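Local coordinates for chromosomal replication initiator protein dnaA (Thermotoga maritima, PDB 2Z4S) that probably initiates and regulates chromosomal replication, binding the origin oriC in its ATP-bound form and oligomerizing on the DNA as a right-handed spiral filament, at residues Ser114-Ala119 with Leu256-Glu261; Tyr130-Ile135 with Phe252-Val257; Val195-Ile200 with Gly227-Ile232; Glu215-Phe220 with Asp246-Arg251. All blocks are in the same frame, centred on the assembly; numbering follows the deposited sequence.

Interaction 1 (Ser114-Ala119 with Leu256-Glu261)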
# COMPACT_ATOMS: atom_id res chain seq x y z
N SER A 114 2.35 9.94 -9.74
CA SER A 114 3.49 10.77 -9.39
C SER A 114 3.34 11.55 -8.08
O SER A 114 4.16 11.42 -7.18
CB SER A 114 3.81 11.75 -10.53
OG SER A 114 4.82 12.69 -10.14
N PHE A 115 2.29 12.36 -7.98
CA PHE A 115 2.13 13.14 -6.77
C PHE A 115 2.13 12.27 -5.55
O PHE A 115 2.79 12.59 -4.55
CB PHE A 115 0.85 13.97 -6.80
CG PHE A 115 0.72 14.86 -5.61
CD1 PHE A 115 1.79 15.66 -5.22
CD2 PHE A 115 -0.44 14.87 -4.85
CE1 PHE A 115 1.71 16.45 -4.07
CE2 PHE A 115 -0.53 15.65 -3.69
CZ PHE A 115 0.55 16.44 -3.31
N ALA A 116 1.41 11.15 -5.62
CA ALA A 116 1.35 10.22 -4.51
C ALA A 116 2.78 9.80 -4.17
O ALA A 116 3.23 9.88 -3.01
CB ALA A 116 0.53 9.02 -4.89
N TYR A 117 3.50 9.36 -5.19
CA TYR A 117 4.88 8.93 -5.06
C TYR A 117 5.76 9.96 -4.34
O TYR A 117 6.52 9.61 -3.43
CB TYR A 117 5.46 8.64 -6.45
CG TYR A 117 6.94 8.33 -6.44
CD1 TYR A 117 7.40 7.06 -6.13
CD2 TYR A 117 7.87 9.33 -6.70
CE1 TYR A 117 8.76 6.78 -6.08
CE2 TYR A 117 9.23 9.08 -6.65
CZ TYR A 117 9.67 7.80 -6.34
OH TYR A 117 11.02 7.56 -6.29
N HIS A 118 5.66 11.22 -4.75
CA HIS A 118 6.48 12.25 -4.15
C HIS A 118 6.07 12.58 -2.73
O HIS A 118 6.92 12.83 -1.87
CB HIS A 118 6.46 13.51 -5.01
CG HIS A 118 7.16 13.34 -6.33
ND1 HIS A 118 8.53 13.32 -6.43
CD2 HIS A 118 6.68 13.13 -7.57
CE1 HIS A 118 8.86 13.11 -7.70
NE2 HIS A 118 7.76 12.99 -8.41
N ALA A 119 4.76 12.59 -2.48
CA ALA A 119 4.26 12.86 -1.15
C ALA A 119 4.91 11.85 -0.23
O ALA A 119 5.52 12.19 0.79
CB ALA A 119 2.76 12.71 -1.12
N LEU A 256 -1.35 16.09 4.32
CA LEU A 256 -1.20 15.68 2.93
C LEU A 256 -2.23 14.62 2.57
O LEU A 256 -2.43 13.66 3.30
CB LEU A 256 0.20 15.12 2.70
CG LEU A 256 1.27 16.19 2.48
CD1 LEU A 256 2.59 15.54 2.12
CD2 LEU A 256 0.80 17.12 1.37
N VAL A 257 -2.88 14.82 1.43
CA VAL A 257 -3.90 13.92 0.95
C VAL A 257 -3.72 13.62 -0.53
O VAL A 257 -4.36 14.25 -1.36
CB VAL A 257 -5.28 14.54 1.13
CG1 VAL A 257 -6.36 13.60 0.63
CG2 VAL A 257 -5.47 14.88 2.59
N ALA A 258 -2.88 12.65 -0.86
CA ALA A 258 -2.64 12.29 -2.26
C ALA A 258 -3.61 11.24 -2.81
O ALA A 258 -4.22 10.49 -2.06
CB ALA A 258 -1.22 11.81 -2.42
N LYS A 259 -3.74 11.21 -4.13
CA LYS A 259 -4.63 10.25 -4.81
C LYS A 259 -3.92 9.46 -5.93
O LYS A 259 -3.25 10.05 -6.78
CB LYS A 259 -5.82 10.99 -5.41
CG LYS A 259 -6.68 10.11 -6.28
CD LYS A 259 -7.67 10.91 -7.08
CE LYS A 259 -8.56 9.99 -7.89
NZ LYS A 259 -9.41 10.74 -8.85
N LEU A 260 -4.08 8.15 -5.93
CA LEU A 260 -3.48 7.32 -6.97
C LEU A 260 -4.55 7.04 -8.02
O LEU A 260 -5.72 6.88 -7.69
CB LEU A 260 -3.00 5.99 -6.38
CG LEU A 260 -1.74 6.02 -5.50
CD1 LEU A 260 -1.63 4.74 -4.71
CD2 LEU A 260 -0.52 6.17 -6.36
N GLU A 261 -4.17 7.02 -9.30
CA GLU A 261 -5.12 6.70 -10.37
C GLU A 261 -4.44 5.65 -11.26
O GLU A 261 -3.22 5.59 -11.33
CB GLU A 261 -5.51 7.95 -11.16
CG GLU A 261 -6.27 8.99 -10.32
CD GLU A 261 -6.94 10.11 -11.14
OE1 GLU A 261 -8.07 9.90 -11.67
OE2 GLU A 261 -6.35 11.21 -11.27

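Interaction 2 (Tyr130-Ile135 with Phe252-Val257)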
# COMPACT_ATOMS: atom_id res chain seq x y z
N TYR A 130 5.06 16.65 7.63
CA TYR A 130 3.71 16.71 7.09
C TYR A 130 2.87 15.60 7.71
O TYR A 130 2.77 14.51 7.14
CB TYR A 130 3.72 16.56 5.57
CG TYR A 130 4.69 17.48 4.85
CD1 TYR A 130 5.83 16.97 4.20
CD2 TYR A 130 4.49 18.85 4.80
CE1 TYR A 130 6.73 17.80 3.54
CE2 TYR A 130 5.39 19.70 4.13
CZ TYR A 130 6.51 19.17 3.50
OH TYR A 130 7.39 20.00 2.84
N ASN A 131 2.27 15.87 8.86
CA ASN A 131 1.46 14.88 9.55
C ASN A 131 -0.02 15.16 9.50
O ASN A 131 -0.49 16.18 9.97
CB ASN A 131 1.89 14.78 11.00
CG ASN A 131 2.22 13.37 11.41
OD1 ASN A 131 1.58 12.42 10.95
ND2 ASN A 131 3.22 13.23 12.27
N PRO A 132 -0.81 14.22 8.96
CA PRO A 132 -0.35 12.95 8.41
C PRO A 132 -0.45 12.92 6.88
O PRO A 132 -0.82 13.90 6.24
CB PRO A 132 -1.34 11.98 9.02
CG PRO A 132 -2.64 12.74 8.80
CD PRO A 132 -2.27 14.20 9.14
N LEU A 133 -0.12 11.77 6.32
CA LEU A 133 -0.21 11.58 4.88
C LEU A 133 -1.37 10.62 4.71
O LEU A 133 -1.44 9.59 5.40
CB LEU A 133 1.09 10.96 4.34
CG LEU A 133 1.12 10.43 2.90
CD1 LEU A 133 0.59 11.46 1.92
CD2 LEU A 133 2.55 10.05 2.59
N PHE A 134 -2.29 10.95 3.81
CA PHE A 134 -3.43 10.09 3.57
C PHE A 134 -3.51 9.78 2.10
O PHE A 134 -4.01 10.57 1.33
CB PHE A 134 -4.73 10.78 4.01
CG PHE A 134 -5.94 9.91 3.89
CD1 PHE A 134 -6.58 9.75 2.66
CD2 PHE A 134 -6.44 9.23 4.99
CE1 PHE A 134 -7.70 8.92 2.54
CE2 PHE A 134 -7.55 8.39 4.88
CZ PHE A 134 -8.19 8.24 3.65
N ILE A 135 -3.00 8.61 1.73
CA ILE A 135 -3.02 8.18 0.35
C ILE A 135 -4.28 7.36 0.08
O ILE A 135 -4.69 6.57 0.92
CB ILE A 135 -1.78 7.32 0.04
CG1 ILE A 135 -0.51 8.10 0.36
CG2 ILE A 135 -1.80 6.89 -1.42
CD1 ILE A 135 0.76 7.36 0.05
N PHE A 252 -7.99 13.00 9.02
CA PHE A 252 -7.42 12.52 7.78
C PHE A 252 -7.07 13.64 6.79
O PHE A 252 -6.02 13.61 6.15
CB PHE A 252 -8.37 11.53 7.12
CG PHE A 252 -8.62 10.29 7.94
CD1 PHE A 252 -7.74 9.93 8.96
CD2 PHE A 252 -9.70 9.47 7.66
CE1 PHE A 252 -7.94 8.75 9.68
CE2 PHE A 252 -9.90 8.29 8.39
CZ PHE A 252 -9.02 7.94 9.39
N GLN A 253 -7.94 14.64 6.69
CA GLN A 253 -7.73 15.75 5.76
C GLN A 253 -6.76 16.84 6.22
O GLN A 253 -6.21 17.58 5.39
CB GLN A 253 -9.08 16.38 5.43
CG GLN A 253 -10.08 15.39 4.89
CD GLN A 253 -11.47 15.97 4.73
OE1 GLN A 253 -12.09 16.43 5.69
NE2 GLN A 253 -11.98 15.95 3.49
N MET A 254 -6.54 16.92 7.53
CA MET A 254 -5.66 17.95 8.10
C MET A 254 -4.19 17.84 7.72
O MET A 254 -3.32 18.40 8.39
CB MET A 254 -5.76 17.94 9.63
CG MET A 254 -5.00 16.80 10.29
SD MET A 254 -4.72 17.08 12.04
CE MET A 254 -6.10 16.22 12.70
N GLY A 255 -3.90 17.12 6.65
CA GLY A 255 -2.52 17.00 6.23
C GLY A 255 -2.48 16.64 4.76
O GLY A 255 -3.47 16.87 4.04
N LEU A 256 -1.35 16.09 4.32
CA LEU A 256 -1.20 15.68 2.93
C LEU A 256 -2.23 14.62 2.57
O LEU A 256 -2.43 13.66 3.30
CB LEU A 256 0.20 15.12 2.70
CG LEU A 256 1.27 16.19 2.48
CD1 LEU A 256 2.59 15.54 2.12
CD2 LEU A 256 0.80 17.12 1.37
N VAL A 257 -2.88 14.82 1.43
CA VAL A 257 -3.90 13.92 0.95
C VAL A 257 -3.72 13.62 -0.53
O VAL A 257 -4.36 14.25 -1.36
CB VAL A 257 -5.28 14.54 1.13
CG1 VAL A 257 -6.36 13.60 0.63
CG2 VAL A 257 -5.47 14.88 2.59

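Interaction 3 (Val195-Ile200 with Gly227-Ile232)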
# COMPACT_ATOMS: atom_id res chain seq x y z
N VAL A 195 6.34 4.00 19.27
CA VAL A 195 6.32 4.17 17.81
C VAL A 195 6.64 5.60 17.44
O VAL A 195 6.13 6.52 18.07
CB VAL A 195 4.96 3.82 17.16
CG1 VAL A 195 4.63 2.37 17.39
CG2 VAL A 195 3.87 4.73 17.68
N ASP A 196 7.46 5.77 16.42
CA ASP A 196 7.83 7.10 15.96
C ASP A 196 7.04 7.39 14.71
O ASP A 196 6.57 8.50 14.49
CB ASP A 196 9.32 7.14 15.68
CG ASP A 196 10.11 6.46 16.77
OD1 ASP A 196 9.81 6.72 17.96
OD2 ASP A 196 11.01 5.66 16.44
N ILE A 197 6.90 6.36 13.89
CA ILE A 197 6.12 6.50 12.69
C ILE A 197 5.19 5.30 12.65
O ILE A 197 5.61 4.16 12.90
CB ILE A 197 6.99 6.56 11.42
CG1 ILE A 197 6.08 6.66 10.20
CG2 ILE A 197 7.93 5.36 11.36
CD1 ILE A 197 6.82 6.67 8.91
N LEU A 198 3.91 5.57 12.38
CA LEU A 198 2.86 4.57 12.34
C LEU A 198 2.24 4.58 10.94
O LEU A 198 1.73 5.61 10.48
CB LEU A 198 1.83 4.91 13.43
CG LEU A 198 0.57 4.12 13.81
CD1 LEU A 198 -0.65 4.74 13.17
CD2 LEU A 198 0.73 2.67 13.42
N LEU A 199 2.30 3.45 10.25
CA LEU A 199 1.75 3.36 8.90
C LEU A 199 0.53 2.46 8.99
O LEU A 199 0.67 1.32 9.41
CB LEU A 199 2.78 2.73 7.97
CG LEU A 199 4.21 3.25 8.13
CD1 LEU A 199 5.19 2.21 7.62
CD2 LEU A 199 4.38 4.57 7.41
N ILE A 200 -0.65 2.93 8.59
CA ILE A 200 -1.85 2.09 8.67
C ILE A 200 -2.45 1.84 7.30
O ILE A 200 -2.85 2.78 6.62
CB ILE A 200 -2.97 2.74 9.51
CG1 ILE A 200 -2.39 3.44 10.74
CG2 ILE A 200 -3.96 1.67 9.92
CD1 ILE A 200 -3.35 4.46 11.35
N GLY A 227 4.77 14.78 17.39
CA GLY A 227 5.49 14.78 16.13
C GLY A 227 5.70 13.44 15.45
O GLY A 227 6.52 13.34 14.54
N LYS A 228 4.97 12.41 15.88
CA LYS A 228 5.10 11.08 15.28
C LYS A 228 4.36 11.06 13.94
O LYS A 228 3.19 11.42 13.87
CB LYS A 228 4.48 10.05 16.20
CG LYS A 228 4.93 10.15 17.62
CD LYS A 228 6.21 9.40 17.85
CE LYS A 228 6.37 9.14 19.34
NZ LYS A 228 7.39 8.08 19.62
N GLN A 229 5.04 10.62 12.88
CA GLN A 229 4.42 10.58 11.55
C GLN A 229 3.31 9.54 11.44
O GLN A 229 3.47 8.41 11.89
CB GLN A 229 5.48 10.30 10.48
CG GLN A 229 4.94 10.24 9.04
CD GLN A 229 4.46 11.59 8.54
OE1 GLN A 229 5.15 12.60 8.70
NE2 GLN A 229 3.28 11.62 7.91
N ILE A 230 2.19 9.93 10.85
CA ILE A 230 1.05 9.04 10.66
C ILE A 230 0.83 8.94 9.15
O ILE A 230 0.89 9.95 8.46
CB ILE A 230 -0.27 9.64 11.21
CG1 ILE A 230 -0.11 10.17 12.64
CG2 ILE A 230 -1.37 8.60 11.16
CD1 ILE A 230 -0.24 9.11 13.70
N VAL A 231 0.59 7.73 8.64
CA VAL A 231 0.28 7.58 7.21
C VAL A 231 -0.90 6.61 7.12
O VAL A 231 -0.87 5.53 7.71
CB VAL A 231 1.49 7.06 6.38
CG1 VAL A 231 1.12 6.96 4.93
CG2 VAL A 231 2.66 8.01 6.51
N ILE A 232 -1.94 7.01 6.41
CA ILE A 232 -3.14 6.19 6.27
C ILE A 232 -3.44 5.93 4.80
O ILE A 232 -3.33 6.84 3.97
CB ILE A 232 -4.40 6.89 6.92
CG1 ILE A 232 -4.22 7.05 8.43
CG2 ILE A 232 -5.67 6.07 6.70
CD1 ILE A 232 -3.44 8.27 8.83

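Interaction 4 (Glu215-Phe220 with Asp246-Arg251)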
# COMPACT_ATOMS: atom_id res chain seq x y z
N GLU A 215 -10.96 4.59 19.32
CA GLU A 215 -9.63 4.32 19.85
C GLU A 215 -8.55 4.84 18.89
O GLU A 215 -7.56 5.43 19.33
CB GLU A 215 -9.46 2.82 20.10
CG GLU A 215 -8.11 2.36 20.68
CD GLU A 215 -7.75 3.04 21.99
OE1 GLU A 215 -8.67 3.29 22.81
OE2 GLU A 215 -6.55 3.32 22.21
N LEU A 216 -8.75 4.60 17.59
CA LEU A 216 -7.80 5.04 16.58
C LEU A 216 -7.70 6.55 16.71
O LEU A 216 -6.60 7.10 16.73
CB LEU A 216 -8.31 4.69 15.17
CG LEU A 216 -7.30 4.37 14.06
CD1 LEU A 216 -7.99 4.54 12.73
CD2 LEU A 216 -6.10 5.26 14.13
N PHE A 217 -8.86 7.19 16.82
CA PHE A 217 -8.96 8.64 16.97
C PHE A 217 -7.97 9.23 17.97
O PHE A 217 -7.23 10.16 17.64
CB PHE A 217 -10.38 9.02 17.40
CG PHE A 217 -10.56 10.49 17.60
CD1 PHE A 217 -10.68 11.35 16.51
CD2 PHE A 217 -10.57 11.03 18.88
CE1 PHE A 217 -10.79 12.73 16.69
CE2 PHE A 217 -10.68 12.41 19.07
CZ PHE A 217 -10.79 13.25 17.97
N HIS A 218 -7.95 8.71 19.19
CA HIS A 218 -7.02 9.23 20.20
C HIS A 218 -5.57 8.85 19.89
O HIS A 218 -4.66 9.69 20.03
CB HIS A 218 -7.41 8.73 21.60
CG HIS A 218 -8.75 9.21 22.05
ND1 HIS A 218 -9.07 10.55 22.11
CD2 HIS A 218 -9.86 8.54 22.44
CE1 HIS A 218 -10.33 10.68 22.51
NE2 HIS A 218 -10.83 9.48 22.71
N THR A 219 -5.36 7.60 19.47
CA THR A 219 -4.02 7.12 19.12
C THR A 219 -3.45 8.15 18.16
O THR A 219 -2.29 8.57 18.28
CB THR A 219 -4.09 5.77 18.39
OG1 THR A 219 -4.97 4.88 19.08
CG2 THR A 219 -2.71 5.14 18.35
N PHE A 220 -4.29 8.56 17.22
CA PHE A 220 -3.91 9.56 16.24
C PHE A 220 -3.45 10.81 16.96
O PHE A 220 -2.29 11.20 16.85
CB PHE A 220 -5.11 9.92 15.36
CG PHE A 220 -4.80 10.91 14.27
CD1 PHE A 220 -4.58 10.48 12.96
CD2 PHE A 220 -4.77 12.27 14.54
CE1 PHE A 220 -4.34 11.40 11.95
CE2 PHE A 220 -4.52 13.20 13.53
CZ PHE A 220 -4.31 12.76 12.23
N ASP A 246 -16.84 11.89 11.90
CA ASP A 246 -16.35 13.12 11.30
C ASP A 246 -15.06 13.62 11.94
O ASP A 246 -14.22 14.23 11.28
CB ASP A 246 -17.39 14.23 11.43
CG ASP A 246 -18.76 13.80 10.93
OD1 ASP A 246 -18.90 13.60 9.71
OD2 ASP A 246 -19.68 13.66 11.77
N ARG A 247 -14.90 13.38 13.23
CA ARG A 247 -13.69 13.84 13.91
C ARG A 247 -12.47 13.09 13.41
O ARG A 247 -11.38 13.65 13.37
CB ARG A 247 -13.82 13.68 15.42
CG ARG A 247 -14.32 12.33 15.86
CD ARG A 247 -14.26 12.23 17.37
NE ARG A 247 -14.54 10.88 17.82
CZ ARG A 247 -14.34 10.45 19.06
NH1 ARG A 247 -13.87 11.29 19.97
NH2 ARG A 247 -14.60 9.19 19.38
N LEU A 248 -12.66 11.83 13.03
CA LEU A 248 -11.57 11.04 12.49
C LEU A 248 -11.31 11.55 11.08
O LEU A 248 -10.20 11.97 10.74
CB LEU A 248 -11.96 9.57 12.41
CG LEU A 248 -11.10 8.63 13.23
CD1 LEU A 248 -11.36 7.21 12.73
CD2 LEU A 248 -9.63 8.98 13.10
N VAL A 249 -12.36 11.51 10.26
CA VAL A 249 -12.29 11.99 8.88
C VAL A 249 -11.64 13.37 8.82
O VAL A 249 -10.95 13.71 7.86
CB VAL A 249 -13.69 12.07 8.27
CG1 VAL A 249 -13.60 12.41 6.79
CG2 VAL A 249 -14.43 10.76 8.48
N SER A 250 -11.87 14.17 9.84
CA SER A 250 -11.28 15.50 9.90
C SER A 250 -9.78 15.39 10.19
O SER A 250 -8.98 16.26 9.81
CB SER A 250 -11.98 16.32 10.98
OG SER A 250 -11.86 15.68 12.23
N ARG A 251 -9.39 14.32 10.88
CA ARG A 251 -7.99 14.08 11.19
C ARG A 251 -7.25 13.65 9.92
O ARG A 251 -6.05 13.89 9.75
CB ARG A 251 -7.84 12.97 12.24
CG ARG A 251 -8.59 13.19 13.54
CD ARG A 251 -7.70 13.74 14.66
NE ARG A 251 -7.73 15.20 14.77
CZ ARG A 251 -8.83 15.91 15.02
NH1 ARG A 251 -10.00 15.31 15.19
NH2 ARG A 251 -8.75 17.23 15.10

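Interaction 1 (Ser114-Ala119 with Leu256-Glu261)
Ala116 and Ala258 face each other at the middle of this contact, and their small size lets a helix lie close on an extended chain. Their CA atoms are 5.0 Å apart, and Ala258 CB lies 3.7 Å from Ala116 CA, closer than the 4.1 Å between the two CB atoms. On one side of this pair, the CD2 branch of Leu260 comes against Ala116 CB at 3.4 Å. On the other, Ala119 CB meets Leu256 CD1 more loosely at 4.3 Å. The ring of Phe115 joins from outside: with CG anti to the backbone N (chi1 -176°) it swings over from the flank of the helix, and CD2 comes to 4.0 Å from Ala258 CB. No hydrogen bond crosses between the two segments, so the contact rests on apolar packing. What fixes the extended chain lies on the next shell, because Ala258 and Leu260 bond by their backbones to Tyr136 of strand 133-136. Ala116 also touches Leu146 of helix 143-157. Leu260 packs on that same residue, on Asn113 and on Lys143, and its side chain lies about 5 Å from the bound ADP. Asn113 and Lys143 both bind ADP, which places the Leu260 end of this apolar seam beside the P-loop nucleotide site of an AAA+ ATPase.

Interaction 2 (Tyr130-Ile135 with Phe252-Val257)
Leu256 is the bump that fills the hollow between Tyr130 and Leu133. Its CD1 methyl rests 3.8 Å from Tyr130 CB, at the base of the tyrosine, whose ring runs on away from the contact, while its CB is met at 3.8 Å by Leu133 CD1. The two leucines approach at a slant. A second fit lies farther along, where a chi1 of -176° swings the Phe134 ring to the carbonyl side, toward Phe252. Its CE2 sits over a face of the Phe252 ring, 3.7 Å from CD2, and the two planes are inclined at 31°, with centroids 5.2 Å apart. One backbone hydrogen bond crosses here: Phe134 N donates to Leu256 O at 2.8 Å. The extended chain runs beside strand 133-136, on the side away from strand 229-234, the place where the AAA+ fold, with its 5-1-4-3-2 strand order, carries a fifth strand. Val257 CA adds a CA-H...O contact to Phe134 O at 3.4 Å. Around the bend that leaves helix 246-253, the Pro132 ring, which follows a cis peptide bond, meets the methionine: Pro132 CD is 3.9 Å from Met254 CG, and the two side chains cross at about a right angle. Beyond the pair, Phe220 of helix 210-224 touches both Pro132 and Met254.

Interaction 3 (Val195-Ile200 with Gly227-Ile232)
Lys228 reaches across the N-terminal end of the strand pair to Asp196. Its chain bends at the second torsion (chi2 -85°) and carries NZ to a weak salt bridge with Asp196 OD1 at 3.2 Å. A second approach, of NZ to Val195 O, is doubtful because the atoms are crowded in the model. The other carboxylate oxygen, Asp196 OD2, is taken by the backbone N of Arg162, so each carboxylate oxygen has a partner. An alanine in place of Lys228 would probably leave OD1 of the acid without its charged mate and this end of the pair without its bridge. Farther in, the backbone ladder satisfies polar atoms in turn. After a weak, bent bond from Gln229 N to Asp196 O, Leu198 N gives to Gln229 O at 2.9 Å and Val231 N to Leu198 O at 3.0 Å, and Ile200 N gives a nearly straight bond to Val231 O at 2.8 Å. Gln229 is buried, yet its amide is well supplied: OE1 accepts from Gly128 N, and NE2 gives to Tyr130 O and to Ile230 O. Matching side chains lie side by side, Leu199 CD2 3.9 Å from Val231 CG2 on one face and Ile200 CD1 4.0 Å from Ile232 CG1 on the other. The two strands belong to a beta-alpha-beta crossover through helix 210-224. Strand 197-201 leads straight into Asp202, which lies at the magnesium ion, as a Walker B strand does in the parallel sheet of a P-loop ATPase.

Interaction 4 (Glu215-Phe220 with Asp246-Arg251)
Arg247 lies flat on the ring of Phe217. The guanidinium and ring planes differ by 23°, with CZ 4.1 Å from the ring centroid, so the pair is both a stack and a cation-pi contact. Arg247 CD sits over the centre of the same face, 3.6 Å from the centroid, as a CH-pi partner. The arginine starts with CG between its backbone N and carbonyl carbon (chi1 48°), then runs extended to NE, which lays the chain from CB to the guanidinium along the ring. NE bonds to Gln245 OE1, which is likely to limit how the guanidinium turns. Arg251 treats the same ring differently: NH1 comes at the edge, near the ring plane, and its guanidinium stands steeply to it. Arg251 CB lies over a face of Phe220, 3.6 Å from that centroid, a second CH-pi contact, and the bends at chi2 and chi3 turn the rest of the chain back so that NH1 meets Phe217. A glycine in place of Phe217 would probably strip the flat guanidinium of Arg247 of its stacking surface and open a gap between the helices. Beneath the aromatic and charged layer the fit turns aliphatic, with Phe217 CB 4.2 Å from Leu248 CG and Leu216 CD1 4.3 Å from Leu248 CD1. No hydrogen bond joins the two segments. The helix axes pass 9.8 Å apart at a crossing angle of 38°. This is helix-to-helix packing, away from the nucleotide site, between the crossover helix 210-224 of the AAA+ core and helix 246-253, which follows strand 229-234.

Overall arrangement
The four contacts of one AAA+ core differ in chemistry, and one differs in burial. Interaction 3 is the buried one, where backbone hydrogen bonds join the strands and a weak salt bridge lies at one end. Interactions 1, 2 and 4 are partly buried: apolar in 1, apolar and aromatic with one cross-segment backbone bond in 2, and cation-pi and CH-pi over aliphatic packing in 4. Interactions 1 and 2 share Leu256 and Val257, while 2 and 4 both use helix 246-253. Asn131 probably bonds interaction 2 to 3 through Lys228 and Ile230, and Ile200 packs on Leu216 to join 3 with 4. Interaction 1, closest to the ADP, has its centre about 21 Å from that of interaction 4.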